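Local structure of adhesin (Streptococcus sanguinis SK1 = NCTC 7863, 6VT2) at residues Gly333-Val338 with Thr400-Arg405; Arg37-Asn42 with Ile57-Asp62; Ser232-Asn237 with Pro268-Glu273; Asn363-Val368 with Ile381-Thr386. The protein binds sialylated glycans through two tandem Siglec-like modules, probably attaching the bacterium to glycoproteins of its host. All blocks are in the same frame, centred on the assembly; numbering follows the deposited sequence.

The four contacts are spread along an elongated chain and none touches another. Contact 2 lies in the first Siglec-like module, and its Val40 side chain is about 10 Å from the bound sialic acid. Contact 3 belongs to the second such module, with the Ile235 side chain about 7 Å from a calcium ion. The centres of contacts 2 and 3 are about 59 Å apart. Contacts 1 and 4 share the C-terminal atypical Rib domain, with centres about 25 Å apart. Both segments of contact 4 fall between those of contact 1 in sequence. The Tyr382 side chain is about 4 Å from another calcium ion. Contacts 1 and 2 are farthest apart, their centres about 110 Å from each other.

Contact 1 of 4, residues Gly333-Val338 with Thr400-Arg405; sequences GSLTGV and TVQDLR. With SO4 (sulfate ion), chain K.
Thr336-Val338 and Val401-Asp403 form a two-stranded parallel ribbon in the atypical Rib domain. Thr336 N donates to Thr400 O (2.9 Å), and Gln402 N to Thr336 O. Val338 N then donates to Gln402 O (2.8 Å), and Leu404 N to Val338 O. Thr336, Val338, Val401 and Asp403 put their side chains on one face. There Thr336 and Val338 also touch helix 346-360. Water 1 extends the pairing: it donates to Ser334 O and Thr400 O and accepts from Thr336 OG1.

On the other face, the Leu335 side chain crosses that of Gln402 at a slant, CD1 3.5 Å from OE1. Leu404 CD1 lies against Gly337 C (3.6 Å). Gln402 bends at chi2 (58°), which turns its amide back so that NE2 bonds Asp403 O almost straight (3.0 Å, 179°). NE2 also donates to a sulfate, probably from the crystallisation liquor.

Past the strand, from the valine face, Asp403 is gripped side-on by Arg405, NE to OD1 and NH1 to OD2 (2.8 Å), both on syn lone pairs. Arg405 N also donates to OD1, closing an Asx turn. Backbone bonds therefore carry the pairing, while salt bridge and Asx turn shape the chain beyond it.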
loop_
_atom_site.group_PDB
_atom_site.type_symbol
_atom_site.label_atom_id
_atom_site.label_comp_id
_atom_site.label_asym_id
_atom_site.label_seq_id
_atom_site.Cartn_x
_atom_site.Cartn_y
_atom_site.Cartn_z
ATOM N N GLY A 333 31.251 -20.733 38.234
ATOM C CA GLY A 333 30.818 -19.875 39.302
ATOM C C GLY A 333 31.747 -19.899 40.482
ATOM O O GLY A 333 31.801 -18.929 41.235
ATOM N N SER A 334 32.528 -20.956 40.608
ATOM C CA SER A 334 33.551 -21.034 41.635
ATOM C C SER A 334 34.736 -21.780 41.056
ATOM O O SER A 334 34.633 -22.507 40.059
ATOM C CB SER A 334 33.066 -21.716 42.917
ATOM O OG SER A 334 32.682 -23.017 42.633
ATOM N N LEU A 335 35.886 -21.510 41.652
ATOM C CA LEU A 335 37.074 -22.281 41.359
ATOM C C LEU A 335 36.967 -23.629 42.028
ATOM O O LEU A 335 36.160 -23.847 42.918
ATOM C CB LEU A 335 38.315 -21.560 41.838
ATOM C CG LEU A 335 38.460 -20.133 41.367
ATOM C CD1 LEU A 335 39.714 -19.552 41.980
ATOM C CD2 LEU A 335 38.531 -20.041 39.858
ATOM N N THR A 336 37.749 -24.569 41.518
ATOM C CA THR A 336 37.836 -25.923 42.043
ATOM C C THR A 336 39.198 -26.123 42.679
ATOM O O THR A 336 40.222 -25.799 42.076
ATOM C CB THR A 336 37.641 -26.924 40.926
ATOM O OG1 THR A 336 36.305 -26.736 40.429
ATOM C CG2 THR A 336 37.788 -28.331 41.338
ATOM N N GLY A 337 39.197 -26.569 43.928
ATOM C CA GLY A 337 40.445 -26.768 44.641
ATOM C C GLY A 337 41.220 -27.880 44.000
ATOM O O GLY A 337 40.683 -28.964 43.751
ATOM N N VAL A 338 42.501 -27.656 43.810
ATOM C CA VAL A 338 43.386 -28.668 43.254
ATOM C C VAL A 338 44.586 -28.820 44.164
ATOM O O VAL A 338 45.157 -27.828 44.626
ATOM C CB VAL A 338 43.835 -28.381 41.817
ATOM C CG1 VAL A 338 42.557 -28.298 40.899
ATOM C CG2 VAL A 338 44.702 -27.218 41.692
ATOM N N THR A 400 39.508 -21.487 36.603
ATOM C CA THR A 400 38.909 -22.762 36.958
ATOM C C THR A 400 39.509 -23.423 38.179
ATOM O O THR A 400 38.792 -24.122 38.889
ATOM C CB THR A 400 39.062 -23.776 35.826
ATOM O OG1 THR A 400 40.456 -23.932 35.562
ATOM C CG2 THR A 400 38.349 -23.298 34.541
ATOM N N VAL A 401 40.791 -23.189 38.426
ATOM C CA VAL A 401 41.597 -23.917 39.399
ATOM C C VAL A 401 41.921 -23.018 40.576
ATOM O O VAL A 401 42.233 -21.836 40.384
ATOM C CB VAL A 401 42.902 -24.384 38.728
ATOM C CG1 VAL A 401 43.940 -24.779 39.723
ATOM C CG2 VAL A 401 42.628 -25.556 37.782
ATOM N N GLN A 402 41.908 -23.595 41.789
ATOM C CA GLN A 402 42.429 -22.919 42.985
ATOM C C GLN A 402 43.394 -23.873 43.697
ATOM O O GLN A 402 42.987 -24.923 44.186
ATOM C CB GLN A 402 41.302 -22.525 43.911
ATOM C CG GLN A 402 41.799 -21.922 45.192
ATOM C CD GLN A 402 42.637 -20.727 44.959
ATOM O OE1 GLN A 402 42.208 -19.716 44.426
ATOM N NE2 GLN A 402 43.902 -20.860 45.316
ATOM N N ASP A 403 44.662 -23.526 43.718
ATOM C CA ASP A 403 45.676 -24.251 44.487
ATOM C C ASP A 403 45.244 -24.381 45.936
ATOM O O ASP A 403 44.852 -23.398 46.569
ATOM C CB ASP A 403 46.959 -23.413 44.358
ATOM C CG ASP A 403 48.245 -24.100 44.753
ATOM O OD1 ASP A 403 48.219 -25.135 45.401
ATOM O OD2 ASP A 403 49.311 -23.509 44.346
ATOM N N LEU A 404 45.364 -25.578 46.498
ATOM C CA LEU A 404 45.041 -25.846 47.898
ATOM C C LEU A 404 46.311 -26.121 48.712
ATOM O O LEU A 404 46.168 -26.519 49.817
ATOM C CB LEU A 404 44.226 -27.122 47.916
ATOM C CG LEU A 404 42.830 -26.997 47.347
ATOM C CD1 LEU A 404 42.178 -28.350 47.426
ATOM C CD2 LEU A 404 42.044 -25.950 48.103
ATOM N N ARG A 405 47.483 -25.983 48.128
ATOM C CA ARG A 405 48.711 -26.299 48.867
ATOM C C ARG A 405 48.762 -25.329 50.053
ATOM O O ARG A 405 48.625 -24.191 49.825
ATOM C CB ARG A 405 49.925 -26.233 47.941
ATOM C CG ARG A 405 49.994 -27.450 47.035
ATOM C CD ARG A 405 51.184 -27.394 46.110
ATOM N NE ARG A 405 51.087 -26.164 45.407
ATOM C CZ ARG A 405 52.070 -25.573 44.754
ATOM N NH1 ARG A 405 51.905 -24.407 44.179
ATOM N NH2 ARG A 405 53.230 -26.173 44.627
HETATM S S SO4 K . 46.441 -18.205 44.344
HETATM O O1 SO4 K . 46.783 -19.535 43.934
HETATM O O2 SO4 K . 46.698 -17.232 43.323
HETATM O O3 SO4 K . 45.045 -18.171 44.774
HETATM O O4 SO4 K . 47.143 -17.829 45.569
HETATM O O HOH W 1 36.093 -24.552 38.718
#

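Contact 2 of 4, residues Arg37-Asn42 with Ile57-Asp62; sequences RVIVRN and IRYSTD. With SO4 (sulfate ion), chain L.
Val40 and Tyr59 meet between the edge strands of two facing sheets in the first Siglec-like domain, a V-set immunoglobulin-like sandwich. Strands 37-41 and 58-61 run antiparallel (174°), but their axes stay 8.2 Å apart. Side chains and waters fill the separation, where directly paired strands would share backbone bonds.

Tyr59 is the main bridge. Its CG sits between the backbone N and the carbonyl carbon (chi1 65°), and the ring reaches across to strand 37-41. Val40 CG2 lies over the centre of one ring face, a CH-pi contact of 3.7 Å to the centroid. Val38 O comes to the ring edge, 3.6 Å from CE2. The hydroxyl is held by water: Tyr59 OH donates to water 4 (2.7 Å), which in turn donates to Val40 O, and water 3 donates to Tyr59 OH (2.9 Å).

Farther along, water 2 joins Val38 O (2.8 Å) to Thr61 OG1, which also bonds Thr78 of strand 76-83. Just after Arg41, Asn42 bonds Asp53 and Lys98, two residues of the glycan pocket. A sulfate lies at the edge of the Arg37 guanidinium, but its modelled distances are too short to trust. The two sheet edges are thus joined by one aromatic ring and a hydrated seam, with water taking up the carbonyls of Val38 and Val40 along the rim of strand 35-41.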
loop_
_atom_site.group_PDB
_atom_site.type_symbol
_atom_site.label_atom_id
_atom_site.label_comp_id
_atom_site.label_asym_id
_atom_site.label_seq_id
_atom_site.Cartn_x
_atom_site.Cartn_y
_atom_site.Cartn_z
ATOM N N ARG A 37 -51.700 26.340 -1.599
ATOM C CA ARG A 37 -51.224 25.895 -2.915
ATOM C C ARG A 37 -49.804 26.405 -3.115
ATOM O O ARG A 37 -49.523 27.466 -2.714
ATOM C CB ARG A 37 -52.053 26.479 -4.060
ATOM C CG ARG A 37 -53.532 26.124 -4.021
ATOM C CD ARG A 37 -54.347 26.749 -5.108
ATOM N NE ARG A 37 -54.263 26.351 -6.496
ATOM C CZ ARG A 37 -53.804 25.249 -7.020
ATOM N NH1 ARG A 37 -53.820 25.149 -8.339
ATOM N NH2 ARG A 37 -53.282 24.259 -6.331
ATOM N N VAL A 38 -48.925 25.461 -3.564
ATOM C CA VAL A 38 -47.614 25.968 -4.184
ATOM C C VAL A 38 -47.594 25.354 -5.592
ATOM O O VAL A 38 -47.834 24.230 -5.712
ATOM C CB VAL A 38 -46.451 25.487 -3.315
ATOM C CG1 VAL A 38 -45.121 25.849 -3.954
ATOM C CG2 VAL A 38 -46.557 26.054 -1.908
ATOM N N ILE A 39 -47.351 26.170 -6.587
ATOM C CA ILE A 39 -47.437 25.803 -8.013
ATOM C C ILE A 39 -46.080 26.085 -8.657
ATOM O O ILE A 39 -45.516 27.063 -8.360
ATOM C CB ILE A 39 -48.490 26.724 -8.675
ATOM C CG1 ILE A 39 -49.876 26.394 -8.147
ATOM C CG2 ILE A 39 -48.451 26.673 -10.183
ATOM C CD1 ILE A 39 -50.894 27.461 -8.453
ATOM N N VAL A 40 -45.637 25.193 -9.523
ATOM C CA VAL A 40 -44.475 25.443 -10.385
ATOM C C VAL A 40 -45.056 25.441 -11.782
ATOM O O VAL A 40 -45.696 24.513 -12.096
ATOM C CB VAL A 40 -43.391 24.383 -10.233
ATOM C CG1 VAL A 40 -42.210 24.714 -11.122
ATOM C CG2 VAL A 40 -42.967 24.269 -8.806
ATOM N N ARG A 41 -44.816 26.485 -12.550
ATOM C CA ARG A 41 -45.473 26.522 -13.852
ATOM C C ARG A 41 -44.630 27.258 -14.889
ATOM O O ARG A 41 -43.773 28.034 -14.573
ATOM C CB ARG A 41 -46.830 27.228 -13.744
ATOM C CG ARG A 41 -46.740 28.652 -13.221
ATOM C CD ARG A 41 -48.032 29.457 -13.373
ATOM N NE ARG A 41 -48.193 29.936 -14.707
ATOM C CZ ARG A 41 -49.256 30.562 -15.134
ATOM N NH1 ARG A 41 -50.259 30.769 -14.312
ATOM N NH2 ARG A 41 -49.301 31.005 -16.363
ATOM N N ASN A 42 -45.007 27.017 -16.141
ATOM C CA ASN A 42 -44.472 27.816 -17.248
ATOM C C ASN A 42 -45.060 29.208 -17.163
ATOM O O ASN A 42 -46.132 29.315 -16.772
ATOM C CB ASN A 42 -44.968 27.284 -18.585
ATOM C CG ASN A 42 -44.305 25.984 -18.918
ATOM O OD1 ASN A 42 -43.587 25.502 -18.084
ATOM N ND2 ASN A 42 -44.544 25.434 -20.089
ATOM N N ILE A 57 -39.539 17.724 -14.970
ATOM C CA ILE A 57 -39.471 18.602 -13.815
ATOM C C ILE A 57 -40.695 18.282 -12.976
ATOM O O ILE A 57 -41.829 18.430 -13.438
ATOM C CB ILE A 57 -39.465 20.066 -14.224
ATOM C CG1 ILE A 57 -38.258 20.378 -15.082
ATOM C CG2 ILE A 57 -39.472 20.926 -12.933
ATOM C CD1 ILE A 57 -38.277 21.879 -15.574
ATOM N N ARG A 58 -40.481 17.812 -11.748
ATOM C CA ARG A 58 -41.553 17.361 -10.870
ATOM C C ARG A 58 -41.469 18.160 -9.581
ATOM O O ARG A 58 -40.505 18.724 -9.294
ATOM C CB ARG A 58 -41.340 15.878 -10.582
ATOM C CG ARG A 58 -41.319 15.086 -11.868
ATOM C CD ARG A 58 -41.101 13.626 -11.621
ATOM N NE ARG A 58 -42.202 13.055 -10.874
ATOM C CZ ARG A 58 -42.149 11.865 -10.298
ATOM N NH1 ARG A 58 -41.075 11.117 -10.435
ATOM N NH2 ARG A 58 -43.176 11.402 -9.610
ATOM N N TYR A 59 -42.581 18.206 -8.903
ATOM C CA TYR A 59 -42.584 18.867 -7.618
ATOM C C TYR A 59 -43.607 18.261 -6.687
ATOM O O TYR A 59 -44.551 17.728 -7.125
ATOM C CB TYR A 59 -42.719 20.383 -7.688
ATOM C CG TYR A 59 -44.022 20.857 -8.235
ATOM C CD1 TYR A 59 -44.285 20.834 -9.573
ATOM C CD2 TYR A 59 -44.945 21.424 -7.396
ATOM C CE1 TYR A 59 -45.483 21.302 -10.069
ATOM C CE2 TYR A 59 -46.136 21.903 -7.875
ATOM C CZ TYR A 59 -46.403 21.862 -9.216
ATOM O OH TYR A 59 -47.585 22.373 -9.629
ATOM N N SER A 60 -43.361 18.453 -5.413
ATOM C CA SER A 60 -44.275 17.914 -4.404
ATOM C C SER A 60 -44.200 18.766 -3.155
ATOM O O SER A 60 -43.189 19.240 -2.832
ATOM C CB SER A 60 -43.945 16.498 -4.099
ATOM O OG SER A 60 -42.705 16.414 -3.500
ATOM N N THR A 61 -45.319 18.916 -2.485
ATOM C CA THR A 61 -45.314 19.618 -1.227
ATOM C C THR A 61 -46.099 18.813 -0.194
ATOM O O THR A 61 -47.257 18.711 -0.320
ATOM C CB THR A 61 -46.002 20.950 -1.358
ATOM O OG1 THR A 61 -45.432 21.651 -2.445
ATOM C CG2 THR A 61 -45.864 21.758 -0.081
ATOM N N ASP A 62 -45.412 18.281 0.775
ATOM C CA ASP A 62 -46.104 17.613 1.868
ATOM C C ASP A 62 -46.791 18.724 2.670
ATOM O O ASP A 62 -46.409 19.831 2.638
ATOM C CB ASP A 62 -45.074 16.831 2.669
ATOM C CG ASP A 62 -44.408 15.702 1.898
ATOM O OD1 ASP A 62 -44.770 15.452 0.764
ATOM O OD2 ASP A 62 -43.469 15.158 2.423
HETATM S S SO4 L . -52.748 22.212 -7.966
HETATM O O1 SO4 L . -52.737 21.080 -8.838
HETATM O O2 SO4 L . -51.982 23.225 -8.476
HETATM O O3 SO4 L . -54.108 22.579 -7.809
HETATM O O4 SO4 L . -52.220 21.750 -6.714
HETATM O O HOH W 2 -47.109 21.859 -4.463
HETATM O O HOH W 3 -49.778 22.233 -7.667
HETATM O O HOH W 4 -47.596 22.314 -12.321
#

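Contact 3 of 4, residues Ser232-Asn237 with Pro268-Glu273; sequences SGKITN and PNNATE
Asn270 and Ile235 make the tight centre of this contact, where a loop between strands 259-261 and 277-283 meets residues 232-235 leading into strand 235-239. The Asn270 amide binds both backbone polar atoms of Ile235, much as a neighbouring strand would. Ile235 N donates to Asn270 OD1 (2.9 Å, 167°), in the carbonyl plane and on a lone pair. Asn270 ND2 donates to Ile235 O at the same distance, and also to Asn264 O. With CG between the backbone N and the carbonyl carbon (chi1 68°), the end of the side chain comes nearer to Ile235 than its CB direction suggests, and chi2 near zero (-9°) sets the amide for both bonds.

Next to the amide, Ala271 CB packs on Ile235 CG1 at 3.6 Å, and both side chains touch Leu277. Gly233 O accepts from Ala271 N (2.9 Å), with the donor well above the carbonyl plane. Gly233 has a positive phi and lies between Asn269 and Thr272, whose CG2 is 4.0 Å from Gly233 CA. Ser232 OG accepts from Lys234 N in an ST turn and also bonds Asp230, a ligand of the nearby calcium ion.

The outer side is looser. Pro268 and Asn269 are exposed. Pro268 CA is 4.4 Å from Lys234 CD, and Asn269 CA makes a CA-H...O contact with Gly233 O (3.2 Å). Lys234 NZ donates to Ile235 O and to Asn267 O of the loop. The two Asn270 bonds, helped by Lys234, would hold the loop beside the calcium site, with the amide's NH2 and oxygen both bonded.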
loop_
_atom_site.group_PDB
_atom_site.type_symbol
_atom_site.label_atom_id
_atom_site.label_comp_id
_atom_site.label_asym_id
_atom_site.label_seq_id
_atom_site.Cartn_x
_atom_site.Cartn_y
_atom_site.Cartn_z
ATOM N N SER A 232 9.588 1.283 -11.232
ATOM C CA SER A 232 8.193 0.951 -11.600
ATOM C C SER A 232 7.439 0.340 -10.419
ATOM O O SER A 232 6.258 0.178 -10.523
ATOM C CB SER A 232 8.131 0.001 -12.717
ATOM O OG SER A 232 8.651 -1.241 -12.299
ATOM N N GLY A 233 8.162 -0.121 -9.398
ATOM C CA GLY A 233 7.571 -0.827 -8.307
ATOM C C GLY A 233 7.353 -2.289 -8.575
ATOM O O GLY A 233 6.760 -2.964 -7.710
ATOM N N LYS A 234 7.835 -2.807 -9.720
ATOM C CA LYS A 234 7.584 -4.184 -10.103
ATOM C C LYS A 234 8.854 -4.828 -10.634
ATOM O O LYS A 234 9.515 -4.286 -11.529
ATOM C CB LYS A 234 6.473 -4.247 -11.147
ATOM C CG LYS A 234 6.294 -5.560 -11.805
ATOM C CD LYS A 234 5.914 -6.667 -10.803
ATOM C CE LYS A 234 5.609 -7.950 -11.543
ATOM N NZ LYS A 234 5.580 -9.122 -10.652
ATOM N N ILE A 235 9.193 -5.975 -10.070
ATOM C CA ILE A 235 10.215 -6.856 -10.612
ATOM C C ILE A 235 9.560 -8.152 -11.023
ATOM O O ILE A 235 8.716 -8.703 -10.300
ATOM C CB ILE A 235 11.336 -7.070 -9.572
ATOM C CG1 ILE A 235 12.079 -5.736 -9.414
ATOM C CG2 ILE A 235 12.194 -8.228 -9.912
ATOM C CD1 ILE A 235 13.078 -5.797 -8.255
ATOM N N THR A 236 9.963 -8.625 -12.196
ATOM C CA THR A 236 9.436 -9.846 -12.770
ATOM C C THR A 236 10.378 -11.016 -12.625
ATOM O O THR A 236 9.915 -12.154 -12.691
ATOM C CB THR A 236 9.108 -9.680 -14.252
ATOM O OG1 THR A 236 10.280 -9.385 -15.023
ATOM C CG2 THR A 236 8.094 -8.551 -14.393
ATOM N N ASN A 237 11.682 -10.797 -12.430
ATOM C CA ASN A 237 12.588 -11.926 -12.364
ATOM C C ASN A 237 13.789 -11.526 -11.554
ATOM O O ASN A 237 14.282 -10.414 -11.734
ATOM C CB ASN A 237 13.030 -12.355 -13.753
ATOM C CG ASN A 237 14.051 -13.451 -13.714
ATOM O OD1 ASN A 237 15.257 -13.194 -13.736
ATOM N ND2 ASN A 237 13.584 -14.677 -13.629
ATOM N N PRO A 268 1.815 -7.931 -8.217
ATOM C CA PRO A 268 2.016 -6.597 -8.665
ATOM C C PRO A 268 2.564 -5.717 -7.535
ATOM O O PRO A 268 2.400 -6.024 -6.410
ATOM C CB PRO A 268 0.610 -6.106 -9.016
ATOM C CG PRO A 268 -0.327 -7.027 -8.283
ATOM C CD PRO A 268 0.417 -8.314 -8.010
ATOM N N ASN A 269 3.239 -4.641 -7.907
ATOM C CA ASN A 269 3.711 -3.636 -6.939
ATOM C C ASN A 269 4.557 -4.320 -5.867
ATOM O O ASN A 269 4.483 -3.916 -4.744
ATOM C CB ASN A 269 2.514 -2.839 -6.400
ATOM C CG ASN A 269 2.927 -1.734 -5.478
ATOM O OD1 ASN A 269 2.277 -1.393 -4.511
ATOM N ND2 ASN A 269 4.047 -1.162 -5.758
ATOM N N ASN A 270 5.383 -5.254 -6.301
ATOM C CA ASN A 270 6.123 -6.131 -5.410
ATOM C C ASN A 270 7.512 -5.634 -5.064
ATOM O O ASN A 270 8.233 -6.317 -4.347
ATOM C CB ASN A 270 6.228 -7.510 -6.018
ATOM C CG ASN A 270 7.091 -7.560 -7.237
ATOM O OD1 ASN A 270 7.517 -6.506 -7.764
ATOM N ND2 ASN A 270 7.327 -8.768 -7.731
ATOM N N ALA A 271 7.882 -4.434 -5.458
ATOM C CA ALA A 271 9.278 -4.080 -5.423
ATOM C C ALA A 271 9.460 -2.579 -5.404
ATOM O O ALA A 271 9.928 -1.989 -6.378
ATOM C CB ALA A 271 10.000 -4.698 -6.607
ATOM N N THR A 272 9.051 -1.972 -4.319
ATOM C CA THR A 272 9.276 -0.539 -4.100
ATOM C C THR A 272 10.433 -0.383 -3.123
ATOM O O THR A 272 10.747 -1.263 -2.459
ATOM C CB THR A 272 8.025 0.158 -3.578
ATOM O OG1 THR A 272 7.763 -0.226 -2.232
ATOM C CG2 THR A 272 6.849 -0.149 -4.469
ATOM N N GLU A 273 10.978 0.814 -3.012
ATOM C CA GLU A 273 12.093 0.994 -2.060
ATOM C C GLU A 273 11.552 0.775 -0.644
ATOM O O GLU A 273 12.227 0.185 0.159
ATOM C CB GLU A 273 12.712 2.378 -2.258
ATOM C CG GLU A 273 14.062 2.536 -1.599
ATOM C CD GLU A 273 14.901 3.716 -2.070
ATOM O OE1 GLU A 273 14.470 4.433 -2.983
ATOM O OE2 GLU A 273 15.993 3.892 -1.528
#

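Contact 4 of 4, residues Asn363-Val368 with Ile381-Thr386; sequences NLPNNV and IYPDDT
The Tyr382 ring is met at its edge by Pro365 and Leu364. Pro365 CD lies in the ring plane, 3.9 Å from CE1, and Leu364 CD2 reaches the OH at 3.6 Å. Val368 CG1 comes obliquely to CD1 (3.5 Å), its side chain beside the tyrosine and pointing the same way. The ring also meets that of Tyr327, with planes about 20° apart.

The second flat group is the Asn367 amide. Its first torsion (chi1 62°) brings the amide across Pro383 at about a right angle. OD1 is 3.4 Å from Pro383 CG, and ND2 is 3.5 Å from Pro383 CB. Polar links are few. Water 5 donates to Asn367 O (2.6 Å) and Ile381 O (2.7 Å), and Val368 CA makes a CA-H...O contact with Ile381 O.

Each segment carries a type I turn, Pro365-Val368 and Tyr382-Asp385, closed by Val368 N to Pro365 O and Asp385 N to Tyr382 O. Tyr382 OH bonds Asp393, which with Tyr327 and Thr324 binds calcium. Here two turns of the atypical Rib domain pack through a tyrosine and prolines, and the tyrosine serves as a second-shell residue of the calcium site.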
loop_
_atom_site.group_PDB
_atom_site.type_symbol
_atom_site.label_atom_id
_atom_site.label_comp_id
_atom_site.label_asym_id
_atom_site.label_seq_id
_atom_site.Cartn_x
_atom_site.Cartn_y
_atom_site.Cartn_z
ATOM N N ASN A 363 23.798 -21.041 26.950
ATOM C CA ASN A 363 24.721 -20.139 26.293
ATOM C C ASN A 363 25.423 -20.814 25.129
ATOM O O ASN A 363 25.277 -20.390 23.998
ATOM C CB ASN A 363 25.739 -19.655 27.320
ATOM C CG ASN A 363 26.805 -18.807 26.717
ATOM O OD1 ASN A 363 26.537 -17.972 25.860
ATOM N ND2 ASN A 363 28.048 -19.046 27.117
ATOM N N LEU A 364 26.181 -21.842 25.387
ATOM C CA LEU A 364 26.863 -22.597 24.347
ATOM C C LEU A 364 25.952 -23.665 23.802
ATOM O O LEU A 364 24.975 -24.024 24.443
ATOM C CB LEU A 364 28.108 -23.236 24.922
ATOM C CG LEU A 364 29.056 -22.256 25.588
ATOM C CD1 LEU A 364 30.272 -22.982 26.117
ATOM C CD2 LEU A 364 29.384 -21.160 24.666
ATOM N N PRO A 365 26.290 -24.205 22.633
ATOM C CA PRO A 365 25.524 -25.315 22.075
ATOM C C PRO A 365 25.437 -26.448 23.066
ATOM O O PRO A 365 26.368 -26.691 23.830
ATOM C CB PRO A 365 26.300 -25.690 20.816
ATOM C CG PRO A 365 26.960 -24.435 20.426
ATOM C CD PRO A 365 27.348 -23.751 21.714
ATOM N N ASN A 366 24.300 -27.128 23.048
ATOM C CA ASN A 366 24.122 -28.247 23.937
ATOM C C ASN A 366 25.057 -29.381 23.592
ATOM O O ASN A 366 25.225 -30.280 24.425
ATOM C CB ASN A 366 22.705 -28.756 23.894
ATOM C CG ASN A 366 21.689 -27.738 24.407
ATOM O OD1 ASN A 366 21.931 -26.992 25.342
ATOM N ND2 ASN A 366 20.577 -27.699 23.784
ATOM N N ASN A 367 25.650 -29.355 22.381
ATOM C CA ASN A 367 26.601 -30.397 21.954
ATOM C C ASN A 367 28.035 -29.869 21.877
ATOM O O ASN A 367 28.813 -30.370 21.153
ATOM C CB ASN A 367 26.159 -31.104 20.684
ATOM C CG ASN A 367 26.050 -30.191 19.498
ATOM O OD1 ASN A 367 25.860 -29.030 19.668
ATOM N ND2 ASN A 367 26.079 -30.759 18.326
ATOM N N VAL A 368 28.362 -28.913 22.730
ATOM C CA VAL A 368 29.795 -28.551 22.890
ATOM C C VAL A 368 30.481 -29.676 23.647
ATOM O O VAL A 368 29.850 -30.377 24.408
ATOM C CB VAL A 368 30.087 -27.253 23.657
ATOM C CG1 VAL A 368 29.893 -26.171 22.678
ATOM C CG2 VAL A 368 29.331 -27.153 24.958
ATOM N N ILE A 381 35.159 -27.165 22.633
ATOM C CA ILE A 381 35.165 -27.544 21.228
ATOM C C ILE A 381 33.741 -27.525 20.698
ATOM O O ILE A 381 32.871 -28.270 21.168
ATOM C CB ILE A 381 35.801 -28.923 21.050
ATOM C CG1 ILE A 381 37.217 -28.961 21.703
ATOM C CG2 ILE A 381 35.802 -29.271 19.623
ATOM C CD1 ILE A 381 37.824 -30.349 21.631
ATOM N N TYR A 382 33.510 -26.650 19.745
ATOM C CA TYR A 382 32.196 -26.472 19.171
ATOM C C TYR A 382 31.995 -27.495 18.090
ATOM O O TYR A 382 32.949 -28.068 17.573
ATOM C CB TYR A 382 32.082 -25.075 18.584
ATOM C CG TYR A 382 32.181 -24.038 19.633
ATOM C CD1 TYR A 382 31.088 -23.759 20.423
ATOM C CD2 TYR A 382 33.361 -23.358 19.852
ATOM C CE1 TYR A 382 31.167 -22.856 21.443
ATOM C CE2 TYR A 382 33.431 -22.428 20.861
ATOM C CZ TYR A 382 32.371 -22.215 21.652
ATOM O OH TYR A 382 32.439 -21.316 22.689
ATOM N N PRO A 383 30.751 -27.801 17.772
ATOM C CA PRO A 383 30.480 -28.974 16.935
ATOM C C PRO A 383 30.865 -28.818 15.463
ATOM O O PRO A 383 30.777 -29.795 14.724
ATOM C CB PRO A 383 28.978 -29.193 17.140
ATOM C CG PRO A 383 28.463 -28.006 17.714
ATOM C CD PRO A 383 29.569 -27.357 18.495
ATOM N N ASP A 384 31.289 -27.640 15.029
ATOM C CA ASP A 384 31.801 -27.447 13.692
ATOM C C ASP A 384 33.319 -27.591 13.662
ATOM O O ASP A 384 33.942 -27.385 12.622
ATOM C CB ASP A 384 31.414 -26.084 13.117
ATOM C CG ASP A 384 31.899 -24.910 13.927
ATOM O OD1 ASP A 384 32.070 -25.046 15.146
ATOM O OD2 ASP A 384 32.077 -23.825 13.372
ATOM N N ASP A 385 33.941 -27.939 14.791
ATOM C CA ASP A 385 35.381 -28.076 14.806
ATOM C C ASP A 385 35.827 -29.154 13.836
ATOM O O ASP A 385 35.319 -30.261 13.866
ATOM C CB ASP A 385 35.845 -28.423 16.221
ATOM C CG ASP A 385 37.340 -28.518 16.368
ATOM O OD1 ASP A 385 38.006 -27.478 16.398
ATOM O OD2 ASP A 385 37.837 -29.649 16.467
ATOM N N THR A 386 36.808 -28.831 13.005
ATOM C CA THR A 386 37.421 -29.795 12.116
ATOM C C THR A 386 38.925 -29.467 12.069
ATOM O O THR A 386 39.295 -28.324 12.266
ATOM C CB THR A 386 36.895 -29.732 10.678
ATOM O OG1 THR A 386 37.233 -28.478 10.118
ATOM C CG2 THR A 386 35.388 -30.042 10.591
HETATM O O HOH W 5 31.148 -30.013 20.052
#